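Local coordinates for protein 303aa long hypothetical esterase (Sulfolobus tokodaii, PDB 3AIN) that probably hydrolyses carboxylic esters as a thermostable, dimeric carboxylesterase of the hormone-sensitive-lipase-like group within the alpha/beta hydrolase fold, at residues Lys207-Asn212 with Leu218-Ile223; Ser48-Phe53 with Ile106-Pro111; Ser243-Asp248 with Ala273-Gln278; Ser55-Glu60 with Phe298-Glu303. The protein carries 1 engineered substitution. One frame throughout, in Å; residues are numbered along the deposited sequence.

Interaction 1. Residues Lys207-Asn212 with Leu218-Ile223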
# COMPACT_ATOMS: atom_id res chain seq x y z
N LYS A 207 7.27 -8.66 -20.54
CA LYS A 207 7.21 -7.36 -21.18
C LYS A 207 7.94 -6.31 -20.34
O LYS A 207 8.64 -5.45 -20.88
CB LYS A 207 5.75 -6.98 -21.44
CG LYS A 207 5.60 -5.58 -22.05
CD LYS A 207 4.58 -5.58 -23.17
CE LYS A 207 4.46 -4.19 -23.80
NZ LYS A 207 5.03 -4.19 -25.18
N SER A 208 7.78 -6.38 -19.02
CA SER A 208 8.51 -5.42 -18.15
C SER A 208 10.03 -5.52 -18.29
O SER A 208 10.74 -4.51 -18.21
CB SER A 208 8.05 -5.52 -16.67
OG SER A 208 8.40 -6.79 -16.11
N LEU A 209 10.56 -6.71 -18.54
CA LEU A 209 12.01 -6.86 -18.71
C LEU A 209 12.46 -6.03 -19.92
O LEU A 209 13.47 -5.33 -19.89
CB LEU A 209 12.37 -8.34 -18.94
CG LEU A 209 13.82 -8.58 -19.35
CD1 LEU A 209 14.76 -8.29 -18.18
CD2 LEU A 209 13.96 -10.06 -19.75
N TYR A 210 11.71 -6.10 -21.01
CA TYR A 210 12.10 -5.36 -22.22
C TYR A 210 11.77 -3.86 -22.12
O TYR A 210 12.58 -3.02 -22.55
CB TYR A 210 11.44 -5.97 -23.47
CG TYR A 210 12.06 -7.29 -23.83
CD1 TYR A 210 13.21 -7.35 -24.62
CD2 TYR A 210 11.59 -8.48 -23.26
CE1 TYR A 210 13.82 -8.58 -24.91
CE2 TYR A 210 12.26 -9.67 -23.44
CZ TYR A 210 13.34 -9.73 -24.32
OH TYR A 210 13.98 -10.93 -24.53
N ASP A 211 10.64 -3.52 -21.52
CA ASP A 211 10.23 -2.11 -21.41
C ASP A 211 11.17 -1.38 -20.47
O ASP A 211 11.38 -0.17 -20.63
CB ASP A 211 8.81 -2.00 -20.84
CG ASP A 211 7.71 -2.30 -21.86
OD1 ASP A 211 8.00 -2.45 -23.06
OD2 ASP A 211 6.55 -2.38 -21.43
N ASN A 212 11.62 -2.07 -19.41
CA ASN A 212 12.26 -1.39 -18.28
C ASN A 212 13.70 -1.85 -18.08
O ASN A 212 14.35 -1.50 -17.10
CB ASN A 212 11.46 -1.62 -16.97
CG ASN A 212 10.01 -1.15 -17.07
OD1 ASN A 212 9.10 -1.77 -16.51
ND2 ASN A 212 9.83 0.04 -17.60
N LEU A 218 18.33 -0.61 -12.46
CA LEU A 218 18.67 -2.02 -12.54
C LEU A 218 18.50 -2.33 -14.03
O LEU A 218 17.38 -2.25 -14.54
CB LEU A 218 17.69 -2.88 -11.74
CG LEU A 218 17.96 -4.39 -11.91
CD1 LEU A 218 19.29 -4.83 -11.33
CD2 LEU A 218 16.81 -5.15 -11.28
N THR A 219 19.59 -2.70 -14.70
CA THR A 219 19.55 -2.99 -16.15
C THR A 219 19.67 -4.48 -16.48
O THR A 219 20.12 -5.29 -15.65
CB THR A 219 20.71 -2.26 -16.90
OG1 THR A 219 21.97 -2.82 -16.51
CG2 THR A 219 20.69 -0.76 -16.57
N ARG A 220 19.41 -4.82 -17.74
CA ARG A 220 19.71 -6.16 -18.25
C ARG A 220 21.13 -6.58 -17.97
O ARG A 220 21.39 -7.75 -17.66
CB ARG A 220 19.49 -6.21 -19.77
CG ARG A 220 18.13 -5.73 -20.22
CD ARG A 220 17.09 -6.76 -19.91
NE ARG A 220 17.50 -8.11 -20.30
CZ ARG A 220 17.16 -8.71 -21.44
NH1 ARG A 220 16.46 -8.04 -22.36
NH2 ARG A 220 17.47 -9.98 -21.65
N GLU A 221 22.07 -5.70 -18.30
CA GLU A 221 23.49 -6.00 -18.10
C GLU A 221 23.79 -6.38 -16.65
O GLU A 221 24.52 -7.33 -16.39
CB GLU A 221 24.34 -4.80 -18.53
CG GLU A 221 24.44 -4.63 -20.05
CD GLU A 221 23.18 -4.04 -20.69
OE1 GLU A 221 22.33 -3.46 -19.98
OE2 GLU A 221 23.12 -4.02 -21.94
N HIS A 222 23.21 -5.66 -15.69
CA HIS A 222 23.35 -6.03 -14.28
C HIS A 222 22.76 -7.41 -13.99
O HIS A 222 23.35 -8.20 -13.25
CB HIS A 222 22.68 -5.01 -13.38
CG HIS A 222 23.25 -3.64 -13.52
ND1 HIS A 222 22.49 -2.50 -13.36
CD2 HIS A 222 24.48 -3.22 -13.93
CE1 HIS A 222 23.25 -1.44 -13.59
NE2 HIS A 222 24.47 -1.85 -13.90
N ILE A 223 21.52 -7.61 -14.42
CA ILE A 223 20.85 -8.87 -14.14
C ILE A 223 21.66 -10.07 -14.68
O ILE A 223 21.91 -11.03 -13.94
CB ILE A 223 19.42 -8.88 -14.72
CG1 ILE A 223 18.55 -7.84 -13.98
CG2 ILE A 223 18.85 -10.27 -14.59
CD1 ILE A 223 17.18 -7.54 -14.66
O HOH W 1 15.61 -5.29 -22.22
O HOH W 2 16.76 -10.45 -24.33
O HOH W 3 16.68 -0.34 -16.36
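Leu209 and Arg220 come nearest, their CA atoms 7.7 Å apart, and Asn212 and Thr219 repeat the spacing at 7.8 Å, so two short pieces of the alpha/beta hydrolase fold lie close enough for side chains and waters to span the gap. The pieces are helix 207-212 and the capping-box start of helix 220-230. Leu209 and Arg220 carry the packing, their side chains crossing at about a right angle. The first step of Leu209, with CG anti to the backbone N (chi1 170°), sends the isobutyl end across the gap: CD2 sits 3.8 Å above the guanidinium plane, over its centre, while CD1 presses to 3.3 Å from Arg220 CD, a tight approach. Arg220 bends at chi2 and chi3, which turns its flat end back toward the helix opposite. There NH1 comes 3.7 Å from Tyr210 CE1, over one face of the phenol ring; with the two planes 77° apart and a long centroid distance, any cation-pi attraction is weak. Two waters lie in the guanidinium plane at its edge. One accepts from NH1 at 2.9 Å and donates to Leu209 O; the other accepts from NH2 at 2.8 Å and donates to Tyr210 OH, which is also hydrogen-bonded to Leu204 O. A third water donates to both Asn212 O and Leu218 O. The capping box closes the helix start reciprocally: His222 N donates to Thr219 OG1, and Thr219 N donates to His222 ND1 at 3.2 Å, from 41° out of the imidazole plane.

Interaction 2. Residues Ser48-Phe53 with Ile106-Pro111. With PO4 (phosphate ion), chain F.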
# COMPACT_ATOMS: atom_id res chain seq x y z
N SER A 48 31.96 -1.48 -0.71
CA SER A 48 32.30 -0.35 0.16
C SER A 48 31.41 0.87 -0.09
O SER A 48 30.89 1.46 0.86
CB SER A 48 33.78 0.05 -0.02
OG SER A 48 34.05 1.16 0.81
N LEU A 49 31.20 1.21 -1.36
CA LEU A 49 30.30 2.30 -1.74
C LEU A 49 28.90 2.17 -1.16
O LEU A 49 28.32 3.15 -0.69
CB LEU A 49 30.23 2.46 -3.26
CG LEU A 49 31.39 3.18 -3.95
CD1 LEU A 49 31.15 3.11 -5.45
CD2 LEU A 49 31.47 4.64 -3.47
N PHE A 50 28.37 0.94 -1.16
CA PHE A 50 27.04 0.69 -0.52
C PHE A 50 27.06 1.16 0.93
O PHE A 50 26.11 1.81 1.41
CB PHE A 50 26.67 -0.80 -0.56
CG PHE A 50 25.78 -1.19 -1.73
CD1 PHE A 50 26.13 -0.88 -3.04
CD2 PHE A 50 24.63 -1.96 -1.50
CE1 PHE A 50 25.39 -1.38 -4.12
CE2 PHE A 50 23.86 -2.44 -2.58
CZ PHE A 50 24.24 -2.13 -3.88
N LYS A 51 28.12 0.80 1.66
CA LYS A 51 28.21 1.17 3.09
C LYS A 51 28.39 2.68 3.24
O LYS A 51 27.79 3.32 4.12
CB LYS A 51 29.38 0.44 3.76
CG LYS A 51 29.29 -1.09 3.68
CD LYS A 51 30.38 -1.76 4.50
CE LYS A 51 30.39 -3.27 4.19
NZ LYS A 51 31.71 -3.90 4.50
N GLN A 52 29.21 3.26 2.36
CA GLN A 52 29.44 4.70 2.41
C GLN A 52 28.14 5.46 2.15
O GLN A 52 27.86 6.46 2.82
CB GLN A 52 30.49 5.12 1.38
CG GLN A 52 31.85 4.52 1.64
CD GLN A 52 32.84 4.88 0.56
OE1 GLN A 52 32.84 6.03 0.10
NE2 GLN A 52 33.54 3.88 0.01
N PHE A 53 27.42 5.06 1.10
CA PHE A 53 26.18 5.75 0.77
C PHE A 53 25.18 5.63 1.91
O PHE A 53 24.41 6.56 2.15
CB PHE A 53 25.58 5.23 -0.54
CG PHE A 53 26.02 5.99 -1.75
CD1 PHE A 53 25.61 7.30 -1.95
CD2 PHE A 53 26.74 5.36 -2.75
CE1 PHE A 53 26.02 8.02 -3.07
CE2 PHE A 53 27.17 6.07 -3.87
CZ PHE A 53 26.81 7.40 -4.03
N ILE A 106 24.77 -6.13 6.21
CA ILE A 106 24.04 -5.63 7.37
C ILE A 106 24.24 -4.13 7.57
O ILE A 106 23.27 -3.40 7.84
CB ILE A 106 24.50 -6.37 8.65
CG1 ILE A 106 23.81 -7.72 8.75
CG2 ILE A 106 24.24 -5.51 9.89
CD1 ILE A 106 24.46 -8.62 9.80
N GLU A 107 25.46 -3.64 7.34
CA GLU A 107 25.70 -2.21 7.56
C GLU A 107 24.98 -1.32 6.56
O GLU A 107 24.35 -0.35 6.94
CB GLU A 107 27.20 -1.87 7.61
CG GLU A 107 28.03 -2.78 8.50
CD GLU A 107 27.81 -2.53 9.99
OE1 GLU A 107 28.22 -3.40 10.79
OE2 GLU A 107 27.12 -1.55 10.34
N SER A 108 25.09 -1.65 5.26
CA SER A 108 24.48 -0.81 4.25
C SER A 108 22.95 -0.84 4.37
O SER A 108 22.29 0.11 3.98
CB SER A 108 24.94 -1.18 2.82
OG SER A 108 24.65 -2.53 2.50
N TYR A 109 22.43 -1.93 4.94
CA TYR A 109 20.98 -2.09 5.11
C TYR A 109 20.49 -1.69 6.50
O TYR A 109 19.29 -1.71 6.80
CB TYR A 109 20.57 -3.54 4.77
CG TYR A 109 20.19 -3.67 3.31
CD1 TYR A 109 18.86 -3.77 2.93
CD2 TYR A 109 21.18 -3.61 2.31
CE1 TYR A 109 18.50 -3.75 1.60
CE2 TYR A 109 20.84 -3.69 0.96
CZ TYR A 109 19.50 -3.81 0.62
OH TYR A 109 19.16 -3.90 -0.73
N ASP A 110 21.41 -1.14 7.30
CA ASP A 110 21.05 -0.76 8.68
C ASP A 110 19.95 0.32 8.78
O ASP A 110 19.01 0.19 9.56
CB ASP A 110 22.32 -0.38 9.46
CG ASP A 110 22.06 -0.13 10.94
OD1 ASP A 110 22.02 -1.11 11.72
OD2 ASP A 110 21.98 1.06 11.32
N PRO A 111 20.02 1.38 7.95
CA PRO A 111 18.96 2.39 8.02
C PRO A 111 17.60 1.81 7.66
O PRO A 111 16.60 2.12 8.33
CB PRO A 111 19.38 3.42 6.98
CG PRO A 111 20.87 3.30 6.92
CD PRO A 111 21.14 1.80 7.09
P PO4 F . 19.73 -3.24 -4.65
O1 PO4 F . 18.22 -3.36 -4.53
O2 PO4 F . 20.40 -3.19 -3.28
O3 PO4 F . 20.05 -1.97 -5.41
O4 PO4 F . 20.24 -4.44 -5.40
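Ser108 and Phe50 make the first shell. Ser108 CB rests 3.5 Å from Phe50 O and 3.8 Å from Phe50 CB, an approach in which the turn carrying the serine lies against the helix backbone itself; the CA atoms of Lys51 and Ser108 are accordingly just 4.4 Å apart. Ser108 OG, placed between its own backbone N and carbonyl carbon (chi1 58°), reaches the edge of the Phe50 ring at 4.0 Å from CD2, and its polar partner is Asp105 OD1. The aliphatic part of Lys51 runs past Glu107, with Lys51 CD 4.4 Å from Glu107 CB. No hydrogen bond links the two segments, so the evidence is for van der Waals packing at the surface.

One step further, a phosphate ion, probably from the crystallisation liquor, has its O2 at the edges of both aromatic rings: 3.6 Å from Phe50 CE2 and 2.9 Å from Tyr109 OH. The same hydroxyl is hydrogen-bonded to Asp169 OD2, in the sequence that fits a GxSxG nucleophile elbow, so the phosphate probably lies close to the active site. What positions Ser108 is a type I turn from Glu107 to Asp110, closed by Asp110 N donating to Glu107 O at 3.1 Å. Salt bridges from Glu107 and Asp110 to Arg80, on strand 76-83, tie that turn to the sheet. Asp110 also pairs with Arg114 on helix 110-120, for which Tyr109 is the N-cap. Helix 43-54 thus packs against the turn that leads into helix 110-120, with strand 76-83 bracing the turn.

Interaction 3. Residues Ser243-Asp248 with Ala273-Gln278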
# COMPACT_ATOMS: atom_id res chain seq x y z
N SER A 243 14.94 -20.06 -8.77
CA SER A 243 13.69 -19.52 -9.33
C SER A 243 12.48 -20.08 -8.58
O SER A 243 11.94 -21.08 -9.00
CB SER A 243 13.56 -19.90 -10.81
OG SER A 243 14.58 -19.30 -11.60
N PRO A 244 12.04 -19.42 -7.51
CA PRO A 244 11.01 -20.02 -6.67
C PRO A 244 9.67 -20.13 -7.38
O PRO A 244 8.80 -20.89 -6.94
CB PRO A 244 10.94 -19.08 -5.44
CG PRO A 244 11.63 -17.80 -5.91
CD PRO A 244 12.72 -18.30 -6.83
N ILE A 245 9.48 -19.40 -8.49
CA ILE A 245 8.24 -19.61 -9.27
C ILE A 245 8.04 -21.09 -9.67
O ILE A 245 6.91 -21.53 -9.89
CB ILE A 245 8.21 -18.72 -10.57
CG1 ILE A 245 6.76 -18.60 -11.09
CG2 ILE A 245 9.09 -19.33 -11.64
CD1 ILE A 245 5.92 -17.59 -10.34
N LEU A 246 9.13 -21.84 -9.78
CA LEU A 246 9.08 -23.26 -10.17
C LEU A 246 8.40 -24.14 -9.12
O LEU A 246 8.03 -25.29 -9.40
CB LEU A 246 10.49 -23.80 -10.41
CG LEU A 246 11.19 -23.17 -11.61
CD1 LEU A 246 12.65 -23.66 -11.69
CD2 LEU A 246 10.42 -23.52 -12.91
N ALA A 247 8.40 -23.70 -7.87
CA ALA A 247 8.02 -24.56 -6.75
C ALA A 247 6.49 -24.68 -6.70
O ALA A 247 5.78 -23.83 -7.22
CB ALA A 247 8.54 -23.97 -5.42
N ASP A 248 6.01 -25.72 -6.00
CA ASP A 248 4.61 -25.81 -5.60
C ASP A 248 4.36 -24.89 -4.40
O ASP A 248 5.03 -24.98 -3.37
CB ASP A 248 4.30 -27.29 -5.26
CG ASP A 248 2.93 -27.50 -4.61
OD1 ASP A 248 2.29 -26.52 -4.20
OD2 ASP A 248 2.60 -28.68 -4.34
N ALA A 273 2.85 -13.48 -7.08
CA ALA A 273 1.59 -13.23 -6.36
C ALA A 273 0.47 -14.08 -6.96
O ALA A 273 -0.35 -14.63 -6.22
CB ALA A 273 1.21 -11.72 -6.41
N ASN A 274 0.36 -14.05 -8.27
CA ASN A 274 -0.73 -14.77 -8.95
C ASN A 274 -0.67 -16.27 -8.70
O ASN A 274 -1.72 -16.90 -8.50
CB ASN A 274 -0.75 -14.44 -10.44
CG ASN A 274 -1.15 -12.98 -10.71
OD1 ASN A 274 -0.78 -12.39 -11.73
ND2 ASN A 274 -1.71 -12.36 -9.70
N LYS A 275 0.52 -16.85 -8.80
CA LYS A 275 0.68 -18.28 -8.56
C LYS A 275 0.43 -18.67 -7.11
O LYS A 275 -0.29 -19.65 -6.84
CB LYS A 275 2.06 -18.75 -9.04
CG LYS A 275 2.28 -20.27 -9.04
CD LYS A 275 3.62 -20.57 -9.70
CE LYS A 275 3.70 -21.97 -10.31
NZ LYS A 275 4.32 -22.90 -9.37
N LEU A 276 0.81 -17.79 -6.18
CA LEU A 276 0.38 -17.96 -4.79
C LEU A 276 -1.13 -17.97 -4.64
O LEU A 276 -1.68 -18.83 -3.96
CB LEU A 276 0.98 -16.87 -3.89
CG LEU A 276 2.44 -17.04 -3.50
CD1 LEU A 276 3.02 -15.67 -3.02
CD2 LEU A 276 2.59 -18.11 -2.39
N LEU A 277 -1.80 -17.00 -5.26
CA LEU A 277 -3.26 -16.91 -5.17
C LEU A 277 -3.92 -18.16 -5.75
O LEU A 277 -4.87 -18.69 -5.17
CB LEU A 277 -3.76 -15.66 -5.91
CG LEU A 277 -3.53 -14.33 -5.19
CD1 LEU A 277 -3.92 -13.21 -6.17
CD2 LEU A 277 -4.39 -14.23 -3.89
N GLN A 278 -3.39 -18.63 -6.87
CA GLN A 278 -3.93 -19.80 -7.56
C GLN A 278 -3.73 -21.03 -6.69
O GLN A 278 -4.30 -22.10 -6.97
CB GLN A 278 -3.23 -20.03 -8.91
CG GLN A 278 -3.50 -18.99 -9.99
CD GLN A 278 -2.69 -19.26 -11.27
OE1 GLN A 278 -1.52 -19.69 -11.22
NE2 GLN A 278 -3.29 -18.96 -12.41
O HOH W 4 4.75 -25.70 -9.75
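Helix 266-278 forms the crossover of a beta-alpha-beta unit between the adjacent parallel strands 255-260 and 283-288, and from it Lys275 reaches the 3-10 turn 244-246 at Ile245. The chain of the lysine is nearly extended at first, with CG anti to the backbone N (chi1 -172°), and bends only at chi4, which turns the ammonium group in among the carbonyl oxygens where the turn ends. NZ donates to Ile245 O at 3.0 Å; the C=O...N angle is 159°, and the donor lies 21° off the carbonyl plane. Ala247 O is also close, at 2.8 Å from NZ. A water accepts from NZ at 2.9 Å and returns a weak bond to Leu246 O at 3.3 Å, so a third consecutive carbonyl is brought into the same cluster.

The methylenes contribute as well. Lys275 CD lies 3.8 Å from Ile245 CD1, the two side chains slanting across one another. The contact is therefore amphipathic, with a hydrocarbon shaft against isoleucine and a charged head against backbone oxygens. Asp248 is too far to pair: its OD1 is 6.6 Å from NZ, although the opposite charge may still favour the ammonium form. The turn is built by Leu246 N to Ser243 O and Ala247 N to Pro244 O, and Pro244 seats it on helix 171-185. A helix lysine donating to a carbonyl of a 3-10 turn thus ties the crossover helix of a beta-alpha-beta unit, the repeating element of the alpha/beta hydrolase fold, to the loop between helix 220-230 and strand 255-260.

Interaction 4. Residues Ser55-Glu60 with Phe298-Glu303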
# COMPACT_ATOMS: atom_id res chain seq x y z
N SER A 55 25.70 5.95 4.97
CA SER A 55 25.94 6.86 6.07
C SER A 55 25.36 8.25 5.80
O SER A 55 25.40 9.11 6.63
CB SER A 55 27.42 6.93 6.40
OG SER A 55 28.05 7.64 5.43
N LEU A 56 24.80 8.41 4.63
CA LEU A 56 24.13 9.63 4.25
C LEU A 56 22.68 9.55 4.66
O LEU A 56 22.03 10.53 4.67
CB LEU A 56 24.18 9.79 2.75
CG LEU A 56 25.55 9.98 2.15
CD1 LEU A 56 25.45 10.54 0.77
CD2 LEU A 56 26.39 10.81 3.00
N THR A 57 22.21 8.36 4.95
CA THR A 57 20.81 8.07 5.22
C THR A 57 20.57 8.02 6.72
O THR A 57 21.23 7.31 7.40
CB THR A 57 20.44 6.72 4.68
OG1 THR A 57 20.64 6.68 3.26
CG2 THR A 57 19.03 6.42 4.99
N PRO A 58 19.61 8.76 7.25
CA PRO A 58 19.46 8.78 8.71
C PRO A 58 19.08 7.45 9.27
O PRO A 58 18.34 6.74 8.66
CB PRO A 58 18.35 9.78 8.94
CG PRO A 58 18.41 10.66 7.77
CD PRO A 58 18.74 9.76 6.61
N ARG A 59 19.66 7.12 10.41
CA ARG A 59 19.35 5.88 11.11
C ARG A 59 18.41 6.19 12.26
O ARG A 59 18.79 6.89 13.20
CB ARG A 59 20.64 5.24 11.65
CG ARG A 59 21.50 4.58 10.56
CD ARG A 59 22.91 4.25 11.03
NE ARG A 59 23.58 3.28 10.15
CZ ARG A 59 24.11 3.58 8.97
NH1 ARG A 59 23.98 4.80 8.48
NH2 ARG A 59 24.60 2.61 8.20
N GLU A 60 17.14 5.80 12.12
CA GLU A 60 16.14 5.96 13.18
C GLU A 60 16.61 5.28 14.45
O GLU A 60 17.05 4.12 14.42
CB GLU A 60 14.78 5.39 12.75
CG GLU A 60 14.13 6.17 11.62
CD GLU A 60 12.79 5.63 11.19
OE1 GLU A 60 12.20 4.79 11.91
OE2 GLU A 60 12.22 6.22 10.26
N PHE A 298 15.53 3.82 -0.87
CA PHE A 298 15.67 5.27 -0.95
C PHE A 298 14.53 6.02 -0.26
O PHE A 298 14.30 7.19 -0.56
CB PHE A 298 15.81 5.69 -2.42
CG PHE A 298 16.95 5.01 -3.12
CD1 PHE A 298 18.25 5.26 -2.73
CD2 PHE A 298 16.71 4.09 -4.11
CE1 PHE A 298 19.30 4.55 -3.28
CE2 PHE A 298 17.75 3.40 -4.70
CZ PHE A 298 19.04 3.58 -4.23
N PHE A 299 13.98 5.43 0.80
CA PHE A 299 12.86 6.02 1.54
C PHE A 299 13.08 7.44 2.05
O PHE A 299 12.12 8.18 2.20
CB PHE A 299 12.36 5.11 2.67
CG PHE A 299 13.36 4.92 3.79
CD1 PHE A 299 13.31 5.72 4.92
CD2 PHE A 299 14.31 3.91 3.73
CE1 PHE A 299 14.22 5.54 5.95
CE2 PHE A 299 15.26 3.74 4.74
CZ PHE A 299 15.21 4.55 5.86
N PRO A 300 14.33 7.81 2.43
CA PRO A 300 14.50 9.16 2.96
C PRO A 300 14.15 10.23 1.94
O PRO A 300 13.88 11.37 2.32
CB PRO A 300 16.00 9.22 3.31
CG PRO A 300 16.40 7.82 3.52
CD PRO A 300 15.58 7.02 2.52
N PHE A 301 14.25 9.92 0.66
CA PHE A 301 14.02 10.94 -0.35
C PHE A 301 13.06 10.58 -1.46
O PHE A 301 12.71 11.43 -2.28
CB PHE A 301 15.33 11.44 -0.94
CG PHE A 301 16.38 10.39 -1.07
CD1 PHE A 301 17.28 10.18 -0.04
CD2 PHE A 301 16.59 9.76 -2.28
CE1 PHE A 301 18.29 9.24 -0.16
CE2 PHE A 301 17.61 8.84 -2.42
CZ PHE A 301 18.45 8.57 -1.36
N ILE A 302 12.58 9.33 -1.46
CA ILE A 302 11.48 8.93 -2.34
C ILE A 302 10.31 8.59 -1.42
O ILE A 302 10.35 7.59 -0.69
CB ILE A 302 11.86 7.70 -3.19
CG1 ILE A 302 13.08 8.01 -4.06
CG2 ILE A 302 10.69 7.25 -4.09
CD1 ILE A 302 13.55 6.86 -4.90
N GLU A 303 9.33 9.47 -1.38
CA GLU A 303 8.30 9.40 -0.35
C GLU A 303 7.48 8.11 -0.49
O GLU A 303 7.02 7.54 0.52
CB GLU A 303 7.38 10.62 -0.43
CG GLU A 303 6.43 10.75 0.75
CD GLU A 303 7.14 11.06 2.06
OE1 GLU A 303 8.40 11.17 2.06
OE2 GLU A 303 6.50 10.88 3.11
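Phe298 O accepts two backbone bonds, from Ile302 N at 2.9 Å and from Phe301 N at 3.0 Å, and the donors arrive from opposite faces of its carbonyl plane. This double grip curls the chain ahead of helix 303-321 and presents Pro300, in the middle of the curl, to Thr57. Here Thr57 CG2 approaches Pro300 CG to 3.3 Å, tighter than usual for two carbons, and the two side chains cross at about a right angle. The methyl points that way because CG2 is anti to the backbone N of Thr57 while OG1 stands beside that nitrogen (chi1 -60°). The same methyl meets Phe299 CZ obliquely at 4.3 Å. Pro58 adds a looser apolar touch, its CD 4.3 Å from Pro300 CB. Within the curl, Pro300 CD lies 3.3 Å above the plane of the Phe299 ring, offset toward its rim, so ring and proline pack on one another. No hydrogen bond spans the two loops.

Helix 110-120 lies behind both: Thr57 and Arg59 lean on Pro111, and Phe299 on Ala115. Glu60 pairs with Arg306 of helix 303-321, and Glu303 pairs with Lys318 of the second subunit. The loop from helix 43-54 to strand 64-71 is thereby packed against the one between strand 283-288 and helix 303-321.

Overall arrangement
Interactions 2 and 4 form one continuous patch, with centres 12 Å apart. Arg59 NE meets Asp110 OD2 at 3.0 Å in a salt bridge, and Pro111 CB packs on Thr57 CG2 at 3.6 Å. Their segments alternate along the chain, so the two contacts together bind the N-terminal region to the body of the hydrolase. Interaction 3 lies across the chain's centre from both, its centre 31 Å from interaction 2 and 32 Å from interaction 4. Interaction 1 stands apart from the rest, its centre 21 to 25 Å from each. Two contacts come near the probable nucleophile elbow: Leu218 of interaction 1 lies close without touching it, and Tyr109 of interaction 2 bonds to Asp169 within it.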